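Local coordinates for protein bile acid 7a-dehydratase, BaiE (Clostridium hiranonis DSM 13275, PDB 4L8P) that probably catalyses the 7-alpha-dehydration of bile acids, using a cystatin-like, SnoaL-type fold, at residues F50-L53 and D59-E62; L36-A41 and G154-K159; Q44-Y49 and G119-E124. All coordinates share one frame; numbering follows the deposited sequence.

Helix 22-55, near the N terminus, supplies the first half of every contact, in the order 36-41, 44-49 and 50-53. The partners follow in reverse order. Helix 58-62 returns first and closes the short loop of interaction 1; strand 116-129 then closes interaction 3, and strand 155-172 closes interaction 2. Interaction 1 is therefore nested inside interaction 3, which is nested inside interaction 2, and none cross. Interactions 2 and 3 tie the long helix to two strands of the same antiparallel sheet, whereas interaction 1 joins consecutive helices. Neighbouring contacts also touch: F50 CZ lies 3.6 Å from L123 CD1, and L45 CD2 lies 3.6 Å from W156 O.

Interaction 1. Residues F50-L53 and D59-E62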
ATOM      1  N   PHE A  50      10.163  -0.067  -7.646  1.00 15.91           N
ATOM      2  CA  PHE A  50       9.326  -1.238  -7.932  1.00 15.64           C
ATOM      3  C   PHE A  50       8.731  -1.223  -9.322  1.00 16.72           C
ATOM      4  O   PHE A  50       8.707  -2.243 -10.010  1.00 15.23           O
ATOM      5  CB  PHE A  50       8.183  -1.381  -6.910  1.00 15.63           C
ATOM      6  CG  PHE A  50       8.619  -1.758  -5.516  1.00 16.91           C
ATOM      7  CD1 PHE A  50       9.521  -2.787  -5.294  1.00 18.49           C
ATOM      8  CD2 PHE A  50       8.062  -1.104  -4.413  1.00 17.70           C
ATOM      9  CE1 PHE A  50       9.872  -3.148  -3.999  1.00 22.05           C
ATOM     10  CE2 PHE A  50       8.422  -1.468  -3.128  1.00 22.40           C
ATOM     11  CZ  PHE A  50       9.321  -2.485  -2.930  1.00 20.06           C
ATOM     12  N   ARG A  51       8.277  -0.052  -9.744  1.00 16.00           N
ATOM     13  CA  ARG A  51       7.724   0.108 -11.075  1.00 16.62           C
ATOM     14  C   ARG A  51       8.774  -0.194 -12.155  1.00 15.31           C
ATOM     15  O   ARG A  51       8.493  -0.895 -13.133  1.00 17.73           O
ATOM     16  CB  ARG A  51       7.125   1.523 -11.205  1.00 17.52           C
ATOM     17  CG  ARG A  51       6.613   1.901 -12.564  1.00 20.95           C
ATOM     18  CD  ARG A  51       5.870   3.248 -12.492  1.00 19.40           C
ATOM     19  NE  ARG A  51       6.642   4.373 -11.947  1.00 19.08           N
ATOM     20  CZ  ARG A  51       7.546   5.094 -12.632  1.00 21.98           C
ATOM     21  NH1 ARG A  51       7.853   4.796 -13.896  1.00 22.32           N
ATOM     22  NH2 ARG A  51       8.168   6.108 -12.038  1.00 22.25           N
ATOM     23  N   CYS A  52       9.991   0.314 -11.978  1.00 15.89           N
ATOM     24  CA  CYS A  52      11.059   0.044 -12.942  1.00 15.65           C
ATOM     25  C   CYS A  52      11.524  -1.422 -12.896  1.00 16.53           C
ATOM     26  O   CYS A  52      11.847  -2.001 -13.944  1.00 17.03           O
ATOM     27  CB  CYS A  52      12.233   0.977 -12.725  1.00 16.57           C
ATOM     28  SG  CYS A  52      11.851   2.700 -13.094  1.00 20.37           S
ATOM     29  N   LEU A  53      11.562  -2.000 -11.695  1.00 15.09           N
ATOM     30  CA  LEU A  53      11.947  -3.394 -11.520  1.00 15.24           C
ATOM     31  C   LEU A  53      11.005  -4.321 -12.293  1.00 16.36           C
ATOM     32  O   LEU A  53      11.436  -5.165 -13.078  1.00 16.87           O
ATOM     33  CB  LEU A  53      11.944  -3.758 -10.035  1.00 16.03           C
ATOM     34  CG  LEU A  53      12.260  -5.205  -9.621  1.00 18.37           C
ATOM     35  CD1 LEU A  53      13.674  -5.563 -10.031  1.00 21.50           C
ATOM     36  CD2 LEU A  53      12.098  -5.369  -8.138  1.00 18.45           C
ATOM     37  N   ASP A  59      17.664   0.904 -17.153  1.00 21.88           N
ATOM     38  CA  ASP A  59      18.334   2.216 -17.106  1.00 23.76           C
ATOM     39  C   ASP A  59      17.682   3.184 -16.137  1.00 22.76           C
ATOM     40  O   ASP A  59      18.374   3.875 -15.391  1.00 22.69           O
ATOM     41  CB  ASP A  59      18.386   2.870 -18.495  1.00 27.76           C
ATOM     42  CG  ASP A  59      19.309   2.134 -19.451  1.00 34.88           C
ATOM     43  OD1 ASP A  59      20.214   1.422 -18.978  1.00 33.35           O
ATOM     44  OD2 ASP A  59      19.118   2.276 -20.679  1.00 44.38           O
ATOM     45  N   GLU A  60      16.357   3.247 -16.168  1.00 20.97           N
ATOM     46  CA  GLU A  60      15.606   4.049 -15.185  1.00 20.31           C
ATOM     47  C   GLU A  60      15.763   3.537 -13.747  1.00 17.87           C
ATOM     48  O   GLU A  60      15.978   4.333 -12.816  1.00 19.38           O
ATOM     49  CB  GLU A  60      14.127   4.187 -15.585  1.00 21.77           C
ATOM     50  CG  GLU A  60      13.421   5.314 -14.836  1.00 31.86           C
ATOM     51  CD  GLU A  60      12.047   5.674 -15.393  1.00 47.96           C
ATOM     52  OE1 GLU A  60      11.554   5.020 -16.345  1.00 42.88           O
ATOM     53  OE2 GLU A  60      11.448   6.632 -14.862  1.00 64.14           O
ATOM     54  N   LEU A  61      15.719   2.215 -13.545  1.00 18.83           N
ATOM     55  CA  LEU A  61      15.960   1.665 -12.209  1.00 19.99           C
ATOM     56  C   LEU A  61      17.320   2.096 -11.655  1.00 19.27           C
ATOM     57  O   LEU A  61      17.472   2.411 -10.469  1.00 15.80           O
ATOM     58  CB  LEU A  61      15.892   0.148 -12.223  1.00 19.78           C
ATOM     59  CG  LEU A  61      15.934  -0.486 -10.822  1.00 21.16           C
ATOM     60  CD1 LEU A  61      15.113  -1.763 -10.873  1.00 25.97           C
ATOM     61  CD2 LEU A  61      17.337  -0.864 -10.355  1.00 23.79           C
ATOM     62  N   GLU A  62      18.337   2.118 -12.514  1.00 18.45           N
ATOM     63  CA  GLU A  62      19.676   2.525 -12.105  1.00 18.33           C
ATOM     64  C   GLU A  62      19.712   3.932 -11.466  1.00 18.16           C
ATOM     65  O   GLU A  62      20.492   4.168 -10.553  1.00 19.08           O
ATOM     66  CB  GLU A  62      20.635   2.486 -13.317  1.00 22.40           C
ATOM     67  CG  GLU A  62      22.103   2.595 -12.951  1.00 28.83           C
ATOM     68  CD  GLU A  62      23.026   2.460 -14.164  1.00 33.58           C
ATOM     69  OE1 GLU A  62      22.657   1.747 -15.104  1.00 37.49           O
ATOM     70  OE2 GLU A  62      24.120   3.054 -14.144  1.00 45.61           O
TER
HETATM   71  O   HOH W   1       9.723   8.240 -13.397  1.00 37.91           O
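Its SG set beside the backbone N (chi1 -67°), C52 meets an E60 side chain whose CG swings to the far side of its own N (chi1 -164°) and runs on extended. SG consequently lies alongside the methylene part of the glutamate, 3.5 Å from E60 CG, and the carboxylate is carried past the sulfur. C52 CB in turn meets L61 CB at 3.8 Å. The two helices come close here: the CA atoms of C52 and L61 are 5.2 Å apart. L61 extends the apolar seam with one methyl, CD1, which lies 3.6 Å from L53 CA and 3.8 Å from L53 CB; the two leucines run alongside each other in a common direction.

The polar end of the seam is looser. R51 NH1 and E60 OE2 stand 4.2 Å apart, too far for a salt bridge, and the guanidinium and carboxylate planes are turned 74° from each other. A water links the two groups instead, accepting from R51 NH2 at 3.0 Å and donating to E60 OE2 at 2.8 Å. It sits in the guanidinium plane, at its edge. The stronger partner of R51 is E108 of the second subunit, which forms a salt bridge with NE, so this arginine also links helix 22-55 to the second subunit. L53 and L61 also pack on L90 and T87 of helix 83-93. The arrangement is a helix-loop-helix, in which the short helix 58-62 folds back against the end of helix 22-55 within the SnoaL-like domain.

Interaction 2. Residues L36-A41 and G154-K159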
ATOM      1  N   LEU A  36       8.795  15.896   6.470  1.00 14.62           N
ATOM      2  CA  LEU A  36       7.670  15.349   5.712  1.00 15.41           C
ATOM      3  C   LEU A  36       7.938  15.283   4.227  1.00 15.21           C
ATOM      4  O   LEU A  36       7.568  14.308   3.567  1.00 15.51           O
ATOM      5  CB  LEU A  36       6.400  16.138   5.956  1.00 18.37           C
ATOM      6  CG  LEU A  36       5.844  16.004   7.371  1.00 20.27           C
ATOM      7  CD1 LEU A  36       4.782  17.059   7.582  1.00 24.98           C
ATOM      8  CD2 LEU A  36       5.282  14.637   7.649  1.00 21.73           C
ATOM      9  N   ASN A  37       8.590  16.321   3.698  1.00 15.14           N
ATOM     10  CA  ASN A  37       9.004  16.289   2.297  1.00 15.47           C
ATOM     11  C   ASN A  37       9.960  15.136   1.988  1.00 13.93           C
ATOM     12  O   ASN A  37       9.818  14.459   0.942  1.00 14.79           O
ATOM     13  CB  ASN A  37       9.684  17.604   1.878  1.00 16.29           C
ATOM     14  CG  ASN A  37       8.682  18.702   1.568  1.00 21.03           C
ATOM     15  OD1 ASN A  37       7.513  18.431   1.306  1.00 23.61           O
ATOM     16  ND2 ASN A  37       9.148  19.939   1.567  1.00 22.83           N
ATOM     17  N   ASP A  38      10.943  14.920   2.868  1.00 14.53           N
ATOM     18  CA  ASP A  38      11.887  13.795   2.706  1.00 14.98           C
ATOM     19  C   ASP A  38      11.172  12.434   2.753  1.00 14.14           C
ATOM     20  O   ASP A  38      11.433  11.556   1.923  1.00 14.48           O
ATOM     21  CB  ASP A  38      12.996  13.866   3.754  1.00 14.70           C
ATOM     22  CG  ASP A  38      14.007  14.959   3.476  1.00 16.61           C
ATOM     23  OD1 ASP A  38      14.224  15.342   2.309  1.00 17.94           O
ATOM     24  OD2 ASP A  38      14.602  15.418   4.462  1.00 20.22           O
ATOM     25  N   ILE A  39      10.226  12.291   3.676  1.00 13.94           N
ATOM     26  CA  ILE A  39       9.478  11.049   3.801  1.00 13.44           C
ATOM     27  C   ILE A  39       8.723  10.791   2.501  1.00 13.56           C
ATOM     28  O   ILE A  39       8.747   9.660   1.961  1.00 13.04           O
ATOM     29  CB  ILE A  39       8.542  11.071   5.011  1.00 14.94           C
ATOM     30  CG1 ILE A  39       9.355  10.959   6.299  1.00 15.83           C
ATOM     31  CG2 ILE A  39       7.471   9.959   4.917  1.00 14.33           C
ATOM     32  CD1 ILE A  39       8.521  11.207   7.547  1.00 16.58           C
ATOM     33  N   GLU A  40       8.028  11.812   2.007  1.00 13.57           N
ATOM     34  CA  GLU A  40       7.283  11.644   0.756  1.00 15.13           C
ATOM     35  C   GLU A  40       8.201  11.335  -0.433  1.00 13.74           C
ATOM     36  O   GLU A  40       7.854  10.502  -1.258  1.00 15.15           O
ATOM     37  CB  GLU A  40       6.402  12.872   0.475  1.00 15.58           C
ATOM     38  CG  GLU A  40       5.579  12.780  -0.795  1.00 16.77           C
ATOM     39  CD  GLU A  40       4.560  11.631  -0.819  1.00 17.44           C
ATOM     40  OE1 GLU A  40       4.208  11.052   0.234  1.00 17.22           O
ATOM     41  OE2 GLU A  40       4.078  11.313  -1.933  1.00 18.15           O
ATOM     42  N   ALA A  41       9.353  12.004  -0.531  1.00 14.82           N
ATOM     43  CA  ALA A  41      10.328  11.771  -1.603  1.00 15.91           C
ATOM     44  C   ALA A  41      10.836  10.325  -1.584  1.00 14.15           C
ATOM     45  O   ALA A  41      10.924   9.675  -2.626  1.00 13.56           O
ATOM     46  CB  ALA A  41      11.488  12.712  -1.444  1.00 16.67           C
ATOM     47  N   GLY A 154      20.288  17.140  -3.174  1.00 31.59           N
ATOM     48  CA  GLY A 154      18.836  17.360  -3.149  1.00 27.44           C
ATOM     49  C   GLY A 154      17.940  16.185  -3.505  1.00 27.06           C
ATOM     50  O   GLY A 154      16.714  16.293  -3.467  1.00 29.20           O
ATOM     51  N   GLN A 155      18.550  15.052  -3.858  1.00 24.08           N
ATOM     52  CA  GLN A 155      17.830  13.902  -4.370  1.00 22.42           C
ATOM     53  C   GLN A 155      18.114  12.692  -3.485  1.00 17.28           C
ATOM     54  O   GLN A 155      19.272  12.454  -3.106  1.00 18.91           O
ATOM     55  CB  GLN A 155      18.312  13.603  -5.800  1.00 24.82           C
ATOM     56  CG  GLN A 155      17.763  12.337  -6.449  1.00 30.37           C
ATOM     57  CD  GLN A 155      16.284  12.397  -6.717  1.00 45.27           C
ATOM     58  OE1 GLN A 155      15.755  13.433  -7.137  1.00 49.22           O
ATOM     59  NE2 GLN A 155      15.594  11.276  -6.482  1.00 46.42           N
ATOM     60  N   TRP A 156      17.066  11.930  -3.193  1.00 16.94           N
ATOM     61  CA  TRP A 156      17.184  10.686  -2.434  1.00 17.31           C
ATOM     62  C   TRP A 156      17.490   9.496  -3.341  1.00 17.25           C
ATOM     63  O   TRP A 156      16.962   9.403  -4.450  1.00 17.21           O
ATOM     64  CB  TRP A 156      15.897  10.412  -1.631  1.00 17.47           C
ATOM     65  CG  TRP A 156      15.760  11.323  -0.440  1.00 15.39           C
ATOM     66  CD1 TRP A 156      15.019  12.460  -0.357  1.00 15.48           C
ATOM     67  CD2 TRP A 156      16.408  11.168   0.841  1.00 16.05           C
ATOM     68  NE1 TRP A 156      15.148  13.024   0.889  1.00 16.42           N
ATOM     69  CE2 TRP A 156      15.995  12.252   1.650  1.00 16.49           C
ATOM     70  CE3 TRP A 156      17.292  10.208   1.388  1.00 14.70           C
ATOM     71  CZ2 TRP A 156      16.439  12.405   3.000  1.00 16.81           C
ATOM     72  CZ3 TRP A 156      17.720  10.361   2.714  1.00 14.50           C
ATOM     73  CH2 TRP A 156      17.305  11.467   3.497  1.00 15.41           C
ATOM     74  N   TYR A 157      18.329   8.603  -2.833  1.00 15.82           N
ATOM     75  CA  TYR A 157      18.731   7.376  -3.507  1.00 15.21           C
ATOM     76  C   TYR A 157      18.702   6.204  -2.535  1.00 17.40           C
ATOM     77  O   TYR A 157      18.868   6.375  -1.346  1.00 15.82           O
ATOM     78  CB  TYR A 157      20.158   7.486  -4.070  1.00 16.26           C
ATOM     79  CG  TYR A 157      20.347   8.600  -5.058  1.00 17.10           C
ATOM     80  CD1 TYR A 157      20.134   8.379  -6.423  1.00 17.48           C
ATOM     81  CD2 TYR A 157      20.740   9.868  -4.655  1.00 19.45           C
ATOM     82  CE1 TYR A 157      20.298   9.379  -7.352  1.00 19.12           C
ATOM     83  CE2 TYR A 157      20.909  10.895  -5.598  1.00 20.20           C
ATOM     84  CZ  TYR A 157      20.687  10.640  -6.941  1.00 22.36           C
ATOM     85  OH  TYR A 157      20.821  11.648  -7.872  1.00 25.00           O
ATOM     86  N   ILE A 158      18.564   5.005  -3.094  1.00 15.69           N
ATOM     87  CA  ILE A 158      18.631   3.757  -2.332  1.00 16.71           C
ATOM     88  C   ILE A 158      20.088   3.299  -2.340  1.00 16.97           C
ATOM     89  O   ILE A 158      20.692   3.203  -3.407  1.00 19.73           O
ATOM     90  CB  ILE A 158      17.728   2.685  -2.985  1.00 16.79           C
ATOM     91  CG1 ILE A 158      16.293   3.176  -3.162  1.00 17.58           C
ATOM     92  CG2 ILE A 158      17.723   1.434  -2.153  1.00 21.30           C
ATOM     93  CD1 ILE A 158      15.442   2.267  -4.019  1.00 18.58           C
ATOM     94  N   LYS A 159      20.613   3.008  -1.147  0.50 17.90           N
ATOM     95  CA  LYS A 159      22.010   2.600  -0.943  0.50 20.12           C
ATOM     96  C   LYS A 159      22.098   1.091  -0.722  0.50 22.02           C
ATOM     97  O   LYS A 159      22.954   0.421  -1.300  0.50 22.96           O
ATOM     98  CB  LYS A 159      22.596   3.325   0.271  0.50 22.16           C
ATOM     99  CG  LYS A 159      24.069   3.050   0.516  0.50 25.11           C
ATOM    100  CD  LYS A 159      24.551   3.652   1.831  0.50 25.73           C
TER
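A41 and W156 mark the nearest backbone approach, with CA atoms 7.0 Å apart, where a helical turn passes the extended start of strand 155-172. W156 spans this gap with its indole. Its CG lies beside its own backbone N, opposite the carbonyl carbon (chi1 -73°), and the ring reaches the helix with its pyrrole N-H leading.

That N-H makes the hydrogen bond of the contact: W156 NE1 donates to D38 OD1 over 2.9 Å, with an N-H...O angle of 160°. From the indole the bond is well directed, since OD1 lies in the ring plane. From the aspartate it is less regular, for the donor comes in 57° above the carboxylate plane. The two flat groups are in fact turned nearly perpendicular. D38 CG sits in plane at the edge of the indole, 3.6 Å from W156 CZ2, while the backbone O of D38 lies over one ring face. One turn further along the helix, A41 CB adds an apolar touch on W156 CD1 at 3.7 Å, approaching the ring obliquely.

OD1 is gripped more than once: K151 NZ forms a salt bridge with the same oxygen, which would tend to stabilise the carboxylate in its charged form. The indole also packs on Y149 and K151 of strand 137-152 and on I42 and L45 of helix 22-55, so it is buried between helix and sheet. Within the strand, Q155 NE2 donates to W156 O at 3.1 Å, on a lone pair in the carbonyl plane. The indole N-H bond ties the long N-terminal helix to strand 155-172, at the edge of the sheet within this chain, and the K151 salt bridge ties it to strand 137-152, in the helix-on-sheet packing of the cystatin-like fold.

Interaction 3. Residues Q44-Y49 and G119-E124; sequences QLKAKY and GRWYLE
K46 lies over the face of W121 in a buried CH-pi contact between helix 22-55 and strand 116-129, one of the two inner strands of the antiparallel sheet. This is the helix-against-sheet interface of the cystatin-like fold, its centre about 5 Å from the centre of the folded chain. The backbones stay well apart, the CA atoms of K46 and W121 being 9.3 Å from each other, so these two long side chains bridge the layer.

The start of the lysine chain does the touching. K46 CB is 3.5 Å from W121 CZ2, and K46 CG is 3.6 Å from W121 CE2, one of the two atoms shared by the rings. The CH-pi geometry is explicit: CG stands 3.9 Å from the centroid of the five-membered ring, 22° off the ring normal, above the face but offset toward the rim. A bend at chi2 (67°) turns the rest of the lysine, and the lysine and the indole overlap while running antiparallel to one another. The ammonium group adds little directly, since K46 NZ is 5.3 Å from that centroid, a cation-pi pair too long to count for more than a weak pull. Its charge is answered elsewhere, in a salt bridge with D147 of the adjacent strand 137-152.

W121 also packs on P107 of strand 98-111 and on T106 of the second subunit, so the indole lies near a subunit interface. Further along its strand, E124 OE1 binds a sodium ion together with the same atom of E124 in both other subunits. The indole is tethered through its own N-H side as well: W121 NE1 is hydrogen-bonded to Y149 OH.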
ATOM      1  N   GLN A  44       8.129   7.878  -2.812  1.00 13.97           N
ATOM      2  CA  GLN A  44       8.034   7.945  -4.284  1.00 13.42           C
ATOM      3  C   GLN A  44       9.232   7.300  -4.983  1.00 14.16           C
ATOM      4  O   GLN A  44       9.087   6.683  -6.032  1.00 14.38           O
ATOM      5  CB  GLN A  44       7.849   9.370  -4.771  1.00 14.41           C
ATOM      6  CG  GLN A  44       6.540   9.986  -4.282  1.00 15.30           C
ATOM      7  CD  GLN A  44       5.989  11.105  -5.152  1.00 16.28           C
ATOM      8  OE1 GLN A  44       6.257  11.174  -6.348  1.00 18.10           O
ATOM      9  NE2 GLN A  44       5.148  11.934  -4.557  1.00 17.65           N
ATOM     10  N   LEU A  45      10.390   7.408  -4.344  1.00 13.92           N
ATOM     11  CA  LEU A  45      11.620   6.762  -4.810  1.00 13.47           C
ATOM     12  C   LEU A  45      11.434   5.256  -4.811  1.00 13.87           C
ATOM     13  O   LEU A  45      11.754   4.562  -5.783  1.00 14.78           O
ATOM     14  CB  LEU A  45      12.803   7.151  -3.897  1.00 13.76           C
ATOM     15  CG  LEU A  45      14.116   6.370  -4.029  1.00 13.81           C
ATOM     16  CD1 LEU A  45      14.763   6.638  -5.370  1.00 15.63           C
ATOM     17  CD2 LEU A  45      15.058   6.748  -2.895  1.00 13.45           C
ATOM     18  N   LYS A  46      10.954   4.711  -3.690  1.00 13.98           N
ATOM     19  CA  LYS A  46      10.736   3.259  -3.620  1.00 14.14           C
ATOM     20  C   LYS A  46       9.657   2.799  -4.606  1.00 13.27           C
ATOM     21  O   LYS A  46       9.785   1.738  -5.233  1.00 14.75           O
ATOM     22  CB  LYS A  46      10.394   2.820  -2.198  1.00 16.90           C
ATOM     23  CG  LYS A  46      10.412   1.294  -2.020  1.00 20.34           C
ATOM     24  CD  LYS A  46      11.839   0.724  -2.168  1.00 21.57           C
ATOM     25  CE  LYS A  46      11.901  -0.719  -1.696  1.00 24.40           C
ATOM     26  NZ  LYS A  46      13.257  -1.218  -1.467  1.00 26.01           N
ATOM     27  N   ALA A  47       8.622   3.604  -4.783  1.00 13.60           N
ATOM     28  CA  ALA A  47       7.584   3.323  -5.788  1.00 14.18           C
ATOM     29  C   ALA A  47       8.180   3.215  -7.184  1.00 15.26           C
ATOM     30  O   ALA A  47       7.872   2.282  -7.922  1.00 13.80           O
ATOM     31  CB  ALA A  47       6.521   4.395  -5.752  1.00 13.48           C
ATOM     32  N   LYS A  48       9.047   4.163  -7.520  1.00 15.45           N
ATOM     33  CA  LYS A  48       9.720   4.184  -8.811  1.00 15.97           C
ATOM     34  C   LYS A  48      10.600   2.938  -8.960  1.00 16.48           C
ATOM     35  O   LYS A  48      10.623   2.324 -10.033  1.00 14.60           O
ATOM     36  CB  LYS A  48      10.550   5.465  -8.976  1.00 14.66           C
ATOM     37  CG  LYS A  48      11.339   5.557 -10.262  1.00 17.19           C
ATOM     38  CD  LYS A  48      12.121   6.873 -10.328  1.00 20.12           C
ATOM     39  CE  LYS A  48      13.059   6.925 -11.525  1.00 26.62           C
ATOM     40  NZ  LYS A  48      13.966   8.125 -11.468  1.00 29.45           N
ATOM     41  N   TYR A  49      11.338   2.575  -7.912  1.00 15.01           N
ATOM     42  CA  TYR A  49      12.148   1.358  -7.939  1.00 15.55           C
ATOM     43  C   TYR A  49      11.302   0.131  -8.328  1.00 15.63           C
ATOM     44  O   TYR A  49      11.684  -0.637  -9.228  1.00 15.02           O
ATOM     45  CB  TYR A  49      12.874   1.170  -6.586  1.00 15.60           C
ATOM     46  CG  TYR A  49      13.593  -0.143  -6.448  1.00 15.92           C
ATOM     47  CD1 TYR A  49      12.928  -1.262  -5.948  1.00 15.70           C
ATOM     48  CD2 TYR A  49      14.923  -0.279  -6.843  1.00 15.82           C
ATOM     49  CE1 TYR A  49      13.556  -2.488  -5.866  1.00 19.38           C
ATOM     50  CE2 TYR A  49      15.574  -1.510  -6.750  1.00 17.95           C
ATOM     51  CZ  TYR A  49      14.880  -2.607  -6.271  1.00 19.80           C
ATOM     52  OH  TYR A  49      15.523  -3.835  -6.153  1.00 24.59           O
ATOM     53  N   GLY A 119      14.040   2.948   5.859  1.00 15.07           N
ATOM     54  CA  GLY A 119      12.673   2.664   5.500  1.00 14.60           C
ATOM     55  C   GLY A 119      12.309   1.202   5.611  1.00 15.81           C
ATOM     56  O   GLY A 119      12.902   0.377   4.906  1.00 17.21           O
ATOM     57  N   ARG A 120      11.347   0.893   6.471  1.00 13.73           N
ATOM     58  CA  ARG A 120      10.763  -0.438   6.515  1.00 14.79           C
ATOM     59  C   ARG A 120       9.631  -0.538   5.515  1.00 15.26           C
ATOM     60  O   ARG A 120       8.778   0.367   5.399  1.00 16.48           O
ATOM     61  CB  ARG A 120      10.261  -0.798   7.884  1.00 16.33           C
ATOM     62  CG  ARG A 120      11.310  -0.731   8.983  1.00 17.63           C
ATOM     63  CD  ARG A 120      10.633  -1.223  10.260  1.00 20.54           C
ATOM     64  NE  ARG A 120      11.535  -1.419  11.373  1.00 22.88           N
ATOM     65  CZ  ARG A 120      12.119  -2.571  11.741  1.00 28.55           C
ATOM     66  NH1 ARG A 120      11.948  -3.713  11.084  1.00 26.07           N
ATOM     67  NH2 ARG A 120      12.902  -2.573  12.821  1.00 34.68           N
ATOM     68  N   TRP A 121       9.630  -1.648   4.784  1.00 13.97           N
ATOM     69  CA  TRP A 121       8.604  -1.921   3.797  1.00 14.56           C
ATOM     70  C   TRP A 121       8.160  -3.353   3.968  1.00 14.18           C
ATOM     71  O   TRP A 121       8.978  -4.224   4.233  1.00 14.97           O
ATOM     72  CB  TRP A 121       9.115  -1.736   2.368  1.00 15.11           C
ATOM     73  CG  TRP A 121       9.391  -0.291   2.019  1.00 13.48           C
ATOM     74  CD1 TRP A 121      10.556   0.402   2.230  1.00 13.95           C
ATOM     75  CD2 TRP A 121       8.460   0.632   1.472  1.00 13.00           C
ATOM     76  NE1 TRP A 121      10.403   1.700   1.838  1.00 14.54           N
ATOM     77  CE2 TRP A 121       9.132   1.873   1.337  1.00 14.63           C
ATOM     78  CE3 TRP A 121       7.141   0.525   1.007  1.00 12.63           C
ATOM     79  CZ2 TRP A 121       8.492   3.007   0.791  1.00 13.69           C
ATOM     80  CZ3 TRP A 121       6.529   1.631   0.443  1.00 14.46           C
ATOM     81  CH2 TRP A 121       7.212   2.851   0.311  1.00 13.84           C
ATOM     82  N   TYR A 122       6.872  -3.583   3.735  1.00 13.15           N
ATOM     83  CA  TYR A 122       6.253  -4.928   3.841  1.00 14.85           C
ATOM     84  C   TYR A 122       6.016  -5.349   2.386  1.00 13.89           C
ATOM     85  O   TYR A 122       5.183  -4.756   1.694  1.00 14.48           O
ATOM     86  CB  TYR A 122       4.917  -4.828   4.619  1.00 17.76           C
ATOM     87  CG  TYR A 122       4.283  -6.165   5.008  1.00 17.11           C
ATOM     88  CD1 TYR A 122       4.312  -7.273   4.157  1.00 22.52           C
ATOM     89  CD2 TYR A 122       3.647  -6.307   6.235  1.00 18.40           C
ATOM     90  CE1 TYR A 122       3.727  -8.489   4.533  1.00 21.65           C
ATOM     91  CE2 TYR A 122       3.067  -7.510   6.626  1.00 19.57           C
ATOM     92  CZ  TYR A 122       3.100  -8.590   5.762  1.00 20.85           C
ATOM     93  OH  TYR A 122       2.555  -9.797   6.163  1.00 20.76           O
ATOM     94  N   LEU A 123       6.783  -6.321   1.906  1.00 14.02           N
ATOM     95  CA  LEU A 123       6.766  -6.753   0.500  1.00 13.90           C
ATOM     96  C   LEU A 123       5.945  -8.009   0.317  1.00 15.62           C
ATOM     97  O   LEU A 123       6.102  -8.947   1.071  1.00 16.18           O
ATOM     98  CB  LEU A 123       8.187  -7.071   0.031  1.00 18.35           C
ATOM     99  CG  LEU A 123       8.873  -6.000  -0.762  1.00 23.47           C
ATOM    100  CD1 LEU A 123       8.224  -5.856  -2.156  1.00 25.01           C
ATOM    101  CD2 LEU A 123       8.865  -4.712   0.060  1.00 27.76           C
ATOM    102  N   GLU A 124       5.098  -8.030  -0.700  1.00 15.56           N
ATOM    103  CA  GLU A 124       4.602  -9.273  -1.311  1.00 15.42           C
ATOM    104  C   GLU A 124       5.191  -9.376  -2.724  1.00 14.16           C
ATOM    105  O   GLU A 124       5.134  -8.419  -3.471  1.00 16.39           O
ATOM    106  CB  GLU A 124       3.069  -9.283  -1.429  1.00 16.86           C
ATOM    107  CG  GLU A 124       2.620 -10.628  -1.935  1.00 21.61           C
ATOM    108  CD  GLU A 124       1.179 -10.796  -2.259  1.00 27.68           C
ATOM    109  OE1 GLU A 124       0.376  -9.803  -2.288  1.00 21.18           O
ATOM    110  OE2 GLU A 124       0.854 -11.987  -2.565  1.00 25.80           O
TER